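Local coordinates for protein galectin (Ovis aries, PDB 6N44) that probably binds beta-galactoside-containing glycans and has an anti-parasitic activity in sheep that depends on its oligomeric assembly, at residues Lys23-Leu29 with Asp130-Val136; Leu38-Phe42 with Phe90-Val96; Gly50-Phe54 with Phe113-Leu117. All blocks are in the same frame, centred on the assembly; numbering follows the deposited sequence.

Interaction 1: Lys23-Leu29 with Asp130-Val136; sequences KIKANLL and DIVLTSV
A classic beta bulge interrupts the antiparallel pairing of Lys23-Leu28 with Ile131-Val136, where Thr134 and Ser135 together face Lys25. Lys25 O accepts from Thr134 N at 2.9 Å and more weakly from Ser135 N, while Lys25 N bonds to Ser135 O. Thr134 OG1, held between its own N and carbonyl carbon (chi1 61°), also lies 3.0 Å from Lys25 O. Beyond the bulge the ladder resumes with reciprocal bonds between Asn27 and Val132, and it ends with the bond from Leu29 N to Asp130 O. The pairing joins strand 131-138 to strand 19-28 in the five-stranded sheet of the galectin beta-sandwich; on its other side Leu133 bonds to Leu6 through the backbone. On the sheet face of Ile24, Ala26 and Leu28, which looks into the sandwich, Ile24 CG2 meets Leu133 CD1 at 3.6 Å and Leu28 CD2 rests on Ile131 CG2. Val127 of the other sheet touches both Ile24 and Leu133. The face of Lys25 is wetter: its extended chain runs over Ser135 OG, which lies 3.5 Å from Lys25 CB. One water joins Ser135 OG to Lys23 O; a second accepts from Lys25 NZ at 2.8 Å and donates to Ser135 OG.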
loop_
_atom_site.group_PDB
_atom_site.type_symbol
_atom_site.label_atom_id
_atom_site.label_comp_id
_atom_site.label_asym_id
_atom_site.label_seq_id
_atom_site.Cartn_x
_atom_site.Cartn_y
_atom_site.Cartn_z
ATOM N N LYS A 23 -3.623 6.369 -2.963
ATOM C CA LYS A 23 -3.208 7.570 -2.248
ATOM C C LYS A 23 -3.750 8.791 -2.973
ATOM O O LYS A 23 -3.367 9.054 -4.116
ATOM C CB LYS A 23 -1.691 7.675 -2.134
ATOM C CG LYS A 23 -1.285 8.880 -1.286
ATOM C CD LYS A 23 0.203 9.112 -1.252
ATOM C CE LYS A 23 0.950 7.879 -0.768
ATOM N NZ LYS A 23 2.385 8.224 -0.464
ATOM N N ILE A 24 -4.611 9.540 -2.292
ATOM C CA ILE A 24 -5.267 10.734 -2.825
ATOM C C ILE A 24 -4.729 11.945 -2.083
ATOM O O ILE A 24 -4.683 11.951 -0.847
ATOM C CB ILE A 24 -6.794 10.654 -2.654
ATOM C CG1 ILE A 24 -7.369 9.535 -3.523
ATOM C CG2 ILE A 24 -7.452 12.023 -2.933
ATOM C CD1 ILE A 24 -8.631 8.919 -2.947
ATOM N N LYS A 25 -4.342 12.978 -2.825
ATOM C CA LYS A 25 -3.946 14.248 -2.224
ATOM C C LYS A 25 -4.903 15.322 -2.721
ATOM O O LYS A 25 -5.038 15.518 -3.935
ATOM C CB LYS A 25 -2.498 14.595 -2.562
ATOM C CG LYS A 25 -1.502 13.586 -1.964
ATOM C CD LYS A 25 -0.067 13.954 -2.244
ATOM C CE LYS A 25 0.851 12.989 -1.518
ATOM N NZ LYS A 25 2.266 13.056 -1.969
ATOM N N ALA A 26 -5.576 16.001 -1.787
ATOM C CA ALA A 26 -6.624 16.955 -2.139
ATOM C C ALA A 26 -6.765 18.000 -1.038
ATOM O O ALA A 26 -6.118 17.923 0.011
ATOM C CB ALA A 26 -7.960 16.236 -2.382
ATOM N N ASN A 27 -7.644 18.976 -1.284
ATOM C CA ASN A 27 -7.940 20.035 -0.329
ATOM C C ASN A 27 -9.405 20.423 -0.475
ATOM O O ASN A 27 -9.878 20.625 -1.598
ATOM C CB ASN A 27 -7.050 21.253 -0.577
ATOM C CG ASN A 27 -7.095 22.250 0.558
ATOM O OD1 ASN A 27 -7.957 22.171 1.449
ATOM N ND2 ASN A 27 -6.163 23.201 0.540
ATOM N N LEU A 28 -10.111 20.544 0.649
ATOM C CA LEU A 28 -11.523 20.914 0.607
ATOM C C LEU A 28 -11.694 22.386 0.255
ATOM O O LEU A 28 -10.969 23.253 0.755
ATOM C CB LEU A 28 -12.199 20.629 1.946
ATOM C CG LEU A 28 -12.217 19.179 2.417
ATOM C CD1 LEU A 28 -12.442 19.155 3.910
ATOM C CD2 LEU A 28 -13.302 18.398 1.689
ATOM N N LEU A 29 -12.668 22.654 -0.611
ATOM C CA LEU A 29 -13.068 23.994 -1.017
ATOM C C LEU A 29 -13.988 24.625 0.032
ATOM O O LEU A 29 -14.380 24.007 1.027
ATOM C CB LEU A 29 -13.788 23.955 -2.370
ATOM C CG LEU A 29 -12.974 23.616 -3.627
ATOM C CD1 LEU A 29 -13.854 23.377 -4.845
ATOM C CD2 LEU A 29 -11.967 24.707 -3.919
ATOM N N ASP A 130 -16.419 18.556 -3.189
ATOM C CA ASP A 130 -16.022 19.963 -3.156
ATOM C C ASP A 130 -14.538 20.063 -2.805
ATOM O O ASP A 130 -14.138 20.462 -1.708
ATOM C CB ASP A 130 -16.903 20.712 -2.170
ATOM C CG ASP A 130 -18.363 20.494 -2.460
ATOM O OD1 ASP A 130 -18.827 21.029 -3.496
ATOM O OD2 ASP A 130 -19.023 19.762 -1.689
ATOM N N ILE A 131 -13.702 19.683 -3.776
ATOM C CA ILE A 131 -12.275 19.528 -3.530
ATOM C C ILE A 131 -11.472 20.039 -4.717
ATOM O O ILE A 131 -11.939 20.039 -5.860
ATOM C CB ILE A 131 -11.906 18.045 -3.244
ATOM C CG1 ILE A 131 -12.290 17.156 -4.425
ATOM C CG2 ILE A 131 -12.585 17.537 -1.978
ATOM C CD1 ILE A 131 -11.799 15.712 -4.289
ATOM N N VAL A 132 -10.248 20.471 -4.433
ATOM C CA VAL A 132 -9.198 20.541 -5.441
ATOM C C VAL A 132 -8.361 19.273 -5.302
ATOM O O VAL A 132 -7.751 19.029 -4.251
ATOM C CB VAL A 132 -8.341 21.807 -5.302
ATOM C CG1 VAL A 132 -7.230 21.804 -6.364
ATOM C CG2 VAL A 132 -9.213 23.054 -5.467
ATOM N N LEU A 133 -8.366 18.454 -6.350
ATOM C CA LEU A 133 -7.703 17.158 -6.352
ATOM C C LEU A 133 -6.366 17.310 -7.068
ATOM O O LEU A 133 -6.334 17.688 -8.244
ATOM C CB LEU A 133 -8.574 16.117 -7.054
ATOM C CG LEU A 133 -7.990 14.710 -7.220
ATOM C CD1 LEU A 133 -7.860 14.017 -5.872
ATOM C CD2 LEU A 133 -8.859 13.889 -8.158
ATOM N N THR A 134 -5.269 17.041 -6.365
ATOM C CA THR A 134 -3.966 17.240 -6.992
ATOM C C THR A 134 -3.319 15.954 -7.485
ATOM O O THR A 134 -2.638 15.989 -8.512
ATOM C CB THR A 134 -2.989 17.977 -6.051
ATOM O OG1 THR A 134 -2.766 17.218 -4.859
ATOM C CG2 THR A 134 -3.541 19.331 -5.676
ATOM N N SER A 135 -3.517 14.818 -6.811
ATOM C CA SER A 135 -2.954 13.574 -7.327
ATOM C C SER A 135 -3.729 12.383 -6.789
ATOM O O SER A 135 -4.334 12.438 -5.715
ATOM C CB SER A 135 -1.469 13.416 -6.980
ATOM O OG SER A 135 -1.268 13.451 -5.581
ATOM N N VAL A 136 -3.715 11.314 -7.576
ATOM C CA VAL A 136 -4.282 10.024 -7.205
ATOM C C VAL A 136 -3.288 8.986 -7.696
ATOM O O VAL A 136 -3.001 8.922 -8.896
ATOM C CB VAL A 136 -5.666 9.779 -7.831
ATOM C CG1 VAL A 136 -6.190 8.374 -7.460
ATOM C CG2 VAL A 136 -6.673 10.882 -7.435
HETATM O O HOH W 1 -1.353 10.829 -4.643
HETATM O O HOH W 2 1.854 12.948 -4.719
#

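Interaction 2: Leu38-Phe42 with Phe90-Val96; sequences LQVDF and FELQFLV
Phe42 sets the edge of its ring against the face of Phe94, a T-shaped pair with centroids 5.2 Å apart and planes at 71°. The pair belongs to the hydrophobic core of the galectin beta-sandwich, where strand 37-43 of one sheet faces strand 90-97 of the other; the two short segments run at 22° with their axes 11.0 Å apart, a distance spanned by side chains rather than by backbone bonds. Phe42 CE1 stands over the Phe94 ring toward its rim, and Phe42 CZ reaches back to Phe94 CB at 3.7 Å. Val40 comes from the opposite direction onto the far end of the same ring, its CG1 3.9 Å from Phe94 CE1. Phe42 therefore meets the CB end of Phe94 and Val40 its outer end. Farther along, Leu38 CD2 and Leu92 CD2 meet tip to tip at 3.9 Å, both leucines having CG anti to the backbone N (chi1 164° at Leu38), which sends their branches into the space between the sheets. Leu92 CD2 also touches the other branch of Val40, with 4.1 Å between Leu92 CD2 and Val40 CG2. The Phe90 ring approaches Leu38 CD2 from the other sheet.

A second shell holds these groups. Phe56 meets Phe94 edge-to-face and Phe84 does the same with Phe90, while Val103 packs on Leu92 and Phe94 and Leu125 on Val40 and Phe42. Alternation along the strands turns the intervening side chains outward: Asp41 OD1 forms a salt bridge with NE of Arg55, a galactose-binding residue, and Gln93 NE2 hydrogen-bonds to Cys19 O of the second subunit.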
loop_
_atom_site.group_PDB
_atom_site.type_symbol
_atom_site.label_atom_id
_atom_site.label_comp_id
_atom_site.label_asym_id
_atom_site.label_seq_id
_atom_site.Cartn_x
_atom_site.Cartn_y
_atom_site.Cartn_z
ATOM N N LEU A 38 -16.634 15.149 0.433
ATOM C CA LEU A 38 -15.664 14.300 -0.240
ATOM C C LEU A 38 -16.283 12.921 -0.408
ATOM O O LEU A 38 -16.898 12.395 0.524
ATOM C CB LEU A 38 -14.355 14.222 0.580
ATOM C CG LEU A 38 -13.372 13.110 0.230
ATOM C CD1 LEU A 38 -12.862 13.268 -1.213
ATOM C CD2 LEU A 38 -12.231 13.130 1.232
ATOM N N GLN A 39 -16.130 12.330 -1.592
ATOM C CA GLN A 39 -16.739 11.034 -1.855
ATOM C C GLN A 39 -15.816 10.175 -2.709
ATOM O O GLN A 39 -15.380 10.614 -3.777
ATOM C CB GLN A 39 -18.093 11.183 -2.558
ATOM C CG GLN A 39 -18.760 9.835 -2.778
ATOM C CD GLN A 39 -20.169 9.998 -3.265
ATOM O OE1 GLN A 39 -21.064 10.302 -2.482
ATOM N NE2 GLN A 39 -20.372 9.831 -4.563
ATOM N N VAL A 40 -15.523 8.961 -2.245
ATOM C CA VAL A 40 -14.665 8.024 -2.978
ATOM C C VAL A 40 -15.423 6.718 -3.173
ATOM O O VAL A 40 -15.831 6.077 -2.196
ATOM C CB VAL A 40 -13.325 7.754 -2.268
ATOM C CG1 VAL A 40 -12.481 6.770 -3.094
ATOM C CG2 VAL A 40 -12.550 9.051 -2.034
ATOM N N ASP A 41 -15.583 6.312 -4.430
ATOM C CA ASP A 41 -16.302 5.093 -4.777
ATOM C C ASP A 41 -15.315 4.078 -5.332
ATOM O O ASP A 41 -14.649 4.335 -6.344
ATOM C CB ASP A 41 -17.410 5.351 -5.809
ATOM C CG ASP A 41 -18.666 5.958 -5.188
ATOM O OD1 ASP A 41 -18.707 6.086 -3.946
ATOM O OD2 ASP A 41 -19.621 6.293 -5.936
ATOM N N PHE A 42 -15.236 2.931 -4.673
ATOM C CA PHE A 42 -14.683 1.722 -5.274
ATOM C C PHE A 42 -15.878 0.992 -5.872
ATOM O O PHE A 42 -16.589 0.256 -5.181
ATOM C CB PHE A 42 -13.954 0.879 -4.236
ATOM C CG PHE A 42 -12.694 1.522 -3.685
ATOM C CD1 PHE A 42 -12.761 2.551 -2.761
ATOM C CD2 PHE A 42 -11.442 1.081 -4.094
ATOM C CE1 PHE A 42 -11.590 3.125 -2.246
ATOM C CE2 PHE A 42 -10.279 1.659 -3.596
ATOM C CZ PHE A 42 -10.354 2.675 -2.667
ATOM N N PHE A 90 -4.749 17.547 2.507
ATOM C CA PHE A 90 -4.702 16.282 3.223
ATOM C C PHE A 90 -4.254 15.176 2.281
ATOM O O PHE A 90 -4.351 15.282 1.048
ATOM C CB PHE A 90 -6.068 15.933 3.856
ATOM C CG PHE A 90 -7.218 15.852 2.859
ATOM C CD1 PHE A 90 -7.512 14.660 2.194
ATOM C CD2 PHE A 90 -8.016 16.960 2.603
ATOM C CE1 PHE A 90 -8.578 14.582 1.274
ATOM C CE2 PHE A 90 -9.085 16.888 1.673
ATOM C CZ PHE A 90 -9.366 15.702 1.019
ATOM N N GLU A 91 -3.761 14.108 2.888
ATOM C CA GLU A 91 -3.450 12.871 2.197
ATOM C C GLU A 91 -4.371 11.774 2.709
ATOM O O GLU A 91 -4.305 11.399 3.885
ATOM C CB GLU A 91 -1.991 12.481 2.412
ATOM C CG GLU A 91 -1.656 11.160 1.795
ATOM C CD GLU A 91 -0.207 10.784 2.039
ATOM O OE1 GLU A 91 0.032 9.653 2.510
ATOM O OE2 GLU A 91 0.677 11.637 1.783
ATOM N N LEU A 92 -5.217 11.259 1.829
ATOM C CA LEU A 92 -6.160 10.201 2.150
ATOM C C LEU A 92 -5.677 8.910 1.496
ATOM O O LEU A 92 -5.478 8.865 0.273
ATOM C CB LEU A 92 -7.562 10.582 1.677
ATOM C CG LEU A 92 -8.639 9.501 1.626
ATOM C CD1 LEU A 92 -8.984 8.963 3.027
ATOM C CD2 LEU A 92 -9.871 10.069 0.943
ATOM N N GLN A 93 -5.487 7.867 2.307
ATOM C CA GLN A 93 -5.018 6.572 1.821
ATOM C C GLN A 93 -6.051 5.487 2.075
ATOM O O GLN A 93 -6.571 5.372 3.193
ATOM C CB GLN A 93 -3.715 6.152 2.504
ATOM C CG GLN A 93 -2.478 6.876 2.044
ATOM C CD GLN A 93 -1.292 6.473 2.892
ATOM O OE1 GLN A 93 -1.214 6.832 4.077
ATOM N NE2 GLN A 93 -0.388 5.670 2.314
ATOM N N PHE A 94 -6.290 4.654 1.061
ATOM C CA PHE A 94 -7.044 3.420 1.219
ATOM C C PHE A 94 -6.108 2.252 0.986
ATOM O O PHE A 94 -5.430 2.181 -0.044
ATOM C CB PHE A 94 -8.234 3.331 0.246
ATOM C CG PHE A 94 -9.261 4.405 0.440
ATOM C CD1 PHE A 94 -9.139 5.623 -0.216
ATOM C CD2 PHE A 94 -10.341 4.202 1.277
ATOM C CE1 PHE A 94 -10.089 6.634 -0.050
ATOM C CE2 PHE A 94 -11.302 5.204 1.459
ATOM C CZ PHE A 94 -11.175 6.426 0.787
ATOM N N LEU A 95 -6.083 1.340 1.939
ATOM C CA LEU A 95 -5.304 0.117 1.857
ATOM C C LEU A 95 -6.270 -1.043 1.699
ATOM O O LEU A 95 -7.080 -1.290 2.596
ATOM C CB LEU A 95 -4.456 -0.045 3.118
ATOM C CG LEU A 95 -3.478 -1.209 3.138
ATOM C CD1 LEU A 95 -2.531 -1.148 1.939
ATOM C CD2 LEU A 95 -2.719 -1.169 4.474
ATOM N N VAL A 96 -6.204 -1.736 0.563
ATOM C CA VAL A 96 -7.063 -2.891 0.325
ATOM C C VAL A 96 -6.326 -4.148 0.791
ATOM O O VAL A 96 -5.243 -4.475 0.292
ATOM C CB VAL A 96 -7.479 -2.998 -1.152
ATOM C CG1 VAL A 96 -8.530 -4.070 -1.322
ATOM C CG2 VAL A 96 -8.004 -1.653 -1.659
#

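Interaction 3: Gly50-Phe54 with Phe113-Leu117; sequences GDIPF and FAHRL
Phe54 and Phe113 form an offset stack, with ring centroids 4.7 Å apart. The two side chains run antiparallel to one another and are displaced, which makes the overlap partial: Phe54 CD1 lies over one face of Phe113 toward its rim, 3.5 Å from Phe113 CD2, and Phe54 CE1 extends over Phe113 CG and CB. Both rings leave their backbones the same way, with CG anti to N (chi1 175° for Phe54), but because they come from strands of different sheets they overlap while pointing in opposite senses. With chi2 at 42°, the Phe54 ring comes to within about 21° of parallel to that of Phe113.

This stack lies at one end of the galectin beta-sandwich, where the chain turns a corner at Pro53 and where strand 108-114, outermost in the five-stranded sheet, gives way to a loop. Tyr101 stacks on Phe54 and Met65 packs on Phe113. The galactose-binding residues Asn66 and Arg55 are close by. Arg116, whose guanidinium has Phe113 CZ over one face, is held by a hydrogen bond from its NH2 to Lys75 O and by a weak one from its NH1 to Asn66 OD1.

Leu117 closes the outer part of the contact. Its side chain lies roughly perpendicular to that of Pro53; Leu117 CB is 3.9 Å from Pro53 CB, while Leu117 CD1 reaches on to Asp51 CB at 4.1 Å. One water bridges the two backbones, donating to Pro53 O at 2.7 Å and accepting from Arg116 N at 2.8 Å. That water sits in the plane of the Phe113 ring at its edge, and Pro53 O also accepts from Thr67 OG1.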
loop_
_atom_site.group_PDB
_atom_site.type_symbol
_atom_site.label_atom_id
_atom_site.label_comp_id
_atom_site.label_asym_id
_atom_site.label_seq_id
_atom_site.Cartn_x
_atom_site.Cartn_y
_atom_site.Cartn_z
ATOM N N GLY A 50 -25.149 0.743 -10.827
ATOM C CA GLY A 50 -24.442 -0.510 -10.644
ATOM C C GLY A 50 -23.858 -0.627 -9.242
ATOM O O GLY A 50 -23.828 0.327 -8.464
ATOM N N ASP A 51 -23.379 -1.826 -8.917
ATOM C CA ASP A 51 -22.932 -2.100 -7.557
ATOM C C ASP A 51 -21.770 -1.195 -7.161
ATOM O O ASP A 51 -20.940 -0.814 -7.993
ATOM C CB ASP A 51 -22.528 -3.568 -7.413
ATOM C CG ASP A 51 -23.730 -4.511 -7.417
ATOM O OD1 ASP A 51 -24.843 -4.061 -7.069
ATOM O OD2 ASP A 51 -23.557 -5.704 -7.754
ATOM N N ILE A 52 -21.746 -0.811 -5.888
ATOM C CA ILE A 52 -20.620 -0.082 -5.317
ATOM C C ILE A 52 -20.183 -0.840 -4.073
ATOM O O ILE A 52 -20.749 -0.651 -2.983
ATOM C CB ILE A 52 -20.960 1.383 -4.988
ATOM C CG1 ILE A 52 -21.433 2.126 -6.242
ATOM C CG2 ILE A 52 -19.726 2.089 -4.345
ATOM C CD1 ILE A 52 -21.772 3.611 -5.987
ATOM N N PRO A 53 -19.192 -1.714 -4.207
ATOM C CA PRO A 53 -18.658 -2.429 -3.041
ATOM C C PRO A 53 -18.277 -1.536 -1.873
ATOM O O PRO A 53 -18.446 -1.946 -0.715
ATOM C CB PRO A 53 -17.435 -3.142 -3.629
ATOM C CG PRO A 53 -17.836 -3.414 -5.039
ATOM C CD PRO A 53 -18.609 -2.188 -5.467
ATOM N N PHE A 54 -17.766 -0.327 -2.118
ATOM C CA PHE A 54 -17.289 0.497 -1.009
ATOM C C PHE A 54 -17.371 1.965 -1.401
ATOM O O PHE A 54 -16.632 2.421 -2.283
ATOM C CB PHE A 54 -15.864 0.104 -0.620
ATOM C CG PHE A 54 -15.245 0.974 0.441
ATOM C CD1 PHE A 54 -15.982 1.389 1.545
ATOM C CD2 PHE A 54 -13.903 1.359 0.348
ATOM C CE1 PHE A 54 -15.400 2.170 2.536
ATOM C CE2 PHE A 54 -13.314 2.167 1.333
ATOM C CZ PHE A 54 -14.066 2.570 2.426
ATOM N N PHE A 113 -13.152 -0.864 6.925
ATOM C CA PHE A 113 -14.416 -1.306 6.335
ATOM C C PHE A 113 -14.253 -2.745 5.862
ATOM O O PHE A 113 -13.559 -2.993 4.871
ATOM C CB PHE A 113 -14.820 -0.398 5.167
ATOM C CG PHE A 113 -16.195 -0.663 4.622
ATOM C CD1 PHE A 113 -17.313 -0.107 5.231
ATOM C CD2 PHE A 113 -16.379 -1.455 3.490
ATOM C CE1 PHE A 113 -18.597 -0.339 4.733
ATOM C CE2 PHE A 113 -17.666 -1.686 2.988
ATOM C CZ PHE A 113 -18.773 -1.120 3.618
ATOM N N ALA A 114 -14.898 -3.681 6.559
ATOM C CA ALA A 114 -14.885 -5.085 6.157
ATOM C C ALA A 114 -15.513 -5.278 4.779
ATOM O O ALA A 114 -16.538 -4.675 4.459
ATOM C CB ALA A 114 -15.643 -5.921 7.195
ATOM N N HIS A 115 -14.906 -6.133 3.959
ATOM C CA HIS A 115 -15.434 -6.339 2.618
ATOM C C HIS A 115 -16.846 -6.911 2.700
ATOM O O HIS A 115 -17.131 -7.803 3.503
ATOM C CB HIS A 115 -14.534 -7.281 1.804
ATOM C CG HIS A 115 -13.201 -6.692 1.459
ATOM N ND1 HIS A 115 -13.058 -5.627 0.597
ATOM C CD2 HIS A 115 -11.949 -7.015 1.871
ATOM C CE1 HIS A 115 -11.776 -5.317 0.492
ATOM N NE2 HIS A 115 -11.083 -6.142 1.260
ATOM N N ARG A 116 -17.733 -6.383 1.869
ATOM C CA ARG A 116 -19.095 -6.884 1.772
ATOM C C ARG A 116 -19.377 -7.528 0.432
ATOM O O ARG A 116 -20.092 -8.526 0.366
ATOM C CB ARG A 116 -20.094 -5.754 2.024
ATOM C CG ARG A 116 -20.060 -5.198 3.431
ATOM C CD ARG A 116 -21.169 -4.182 3.595
ATOM N NE ARG A 116 -20.972 -3.295 4.732
ATOM C CZ ARG A 116 -21.822 -2.328 5.060
ATOM N NH1 ARG A 116 -22.925 -2.154 4.341
ATOM N NH2 ARG A 116 -21.577 -1.540 6.098
ATOM N N LEU A 117 -18.819 -6.975 -0.624
ATOM C CA LEU A 117 -18.724 -7.538 -1.949
ATOM C C LEU A 117 -17.263 -7.842 -2.250
ATOM O O LEU A 117 -16.374 -7.183 -1.702
ATOM C CB LEU A 117 -19.285 -6.569 -3.000
ATOM C CG LEU A 117 -20.801 -6.405 -2.937
ATOM C CD1 LEU A 117 -21.287 -5.296 -3.856
ATOM C CD2 LEU A 117 -21.437 -7.746 -3.309
HETATM O O HOH W 3 -17.372 -4.309 0.014
#

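From the N terminus, Lys23-Leu29 comes first and finds its partner only near the C terminus, so interaction 1 closes a loop of 100 residues that encloses interactions 2 and 3. Leu38-Phe42 and Gly50-Phe54 follow, then Phe90-Val96, closing a loop of 47 residues in interaction 2, and Phe113-Leu117, closing one of 58 in interaction 3; their order alternates, so these two cross. Interaction 1 pairs neighbours within the five-stranded sheet, whereas interaction 2 joins that sheet to the six-stranded one through the core. Interaction 3 links the two at one end, on the opposite side of the chain's centre from interaction 1. Probable backbone bonds join neighbours: Ile24 N to Leu92 O, and Phe42 N to Phe54 O.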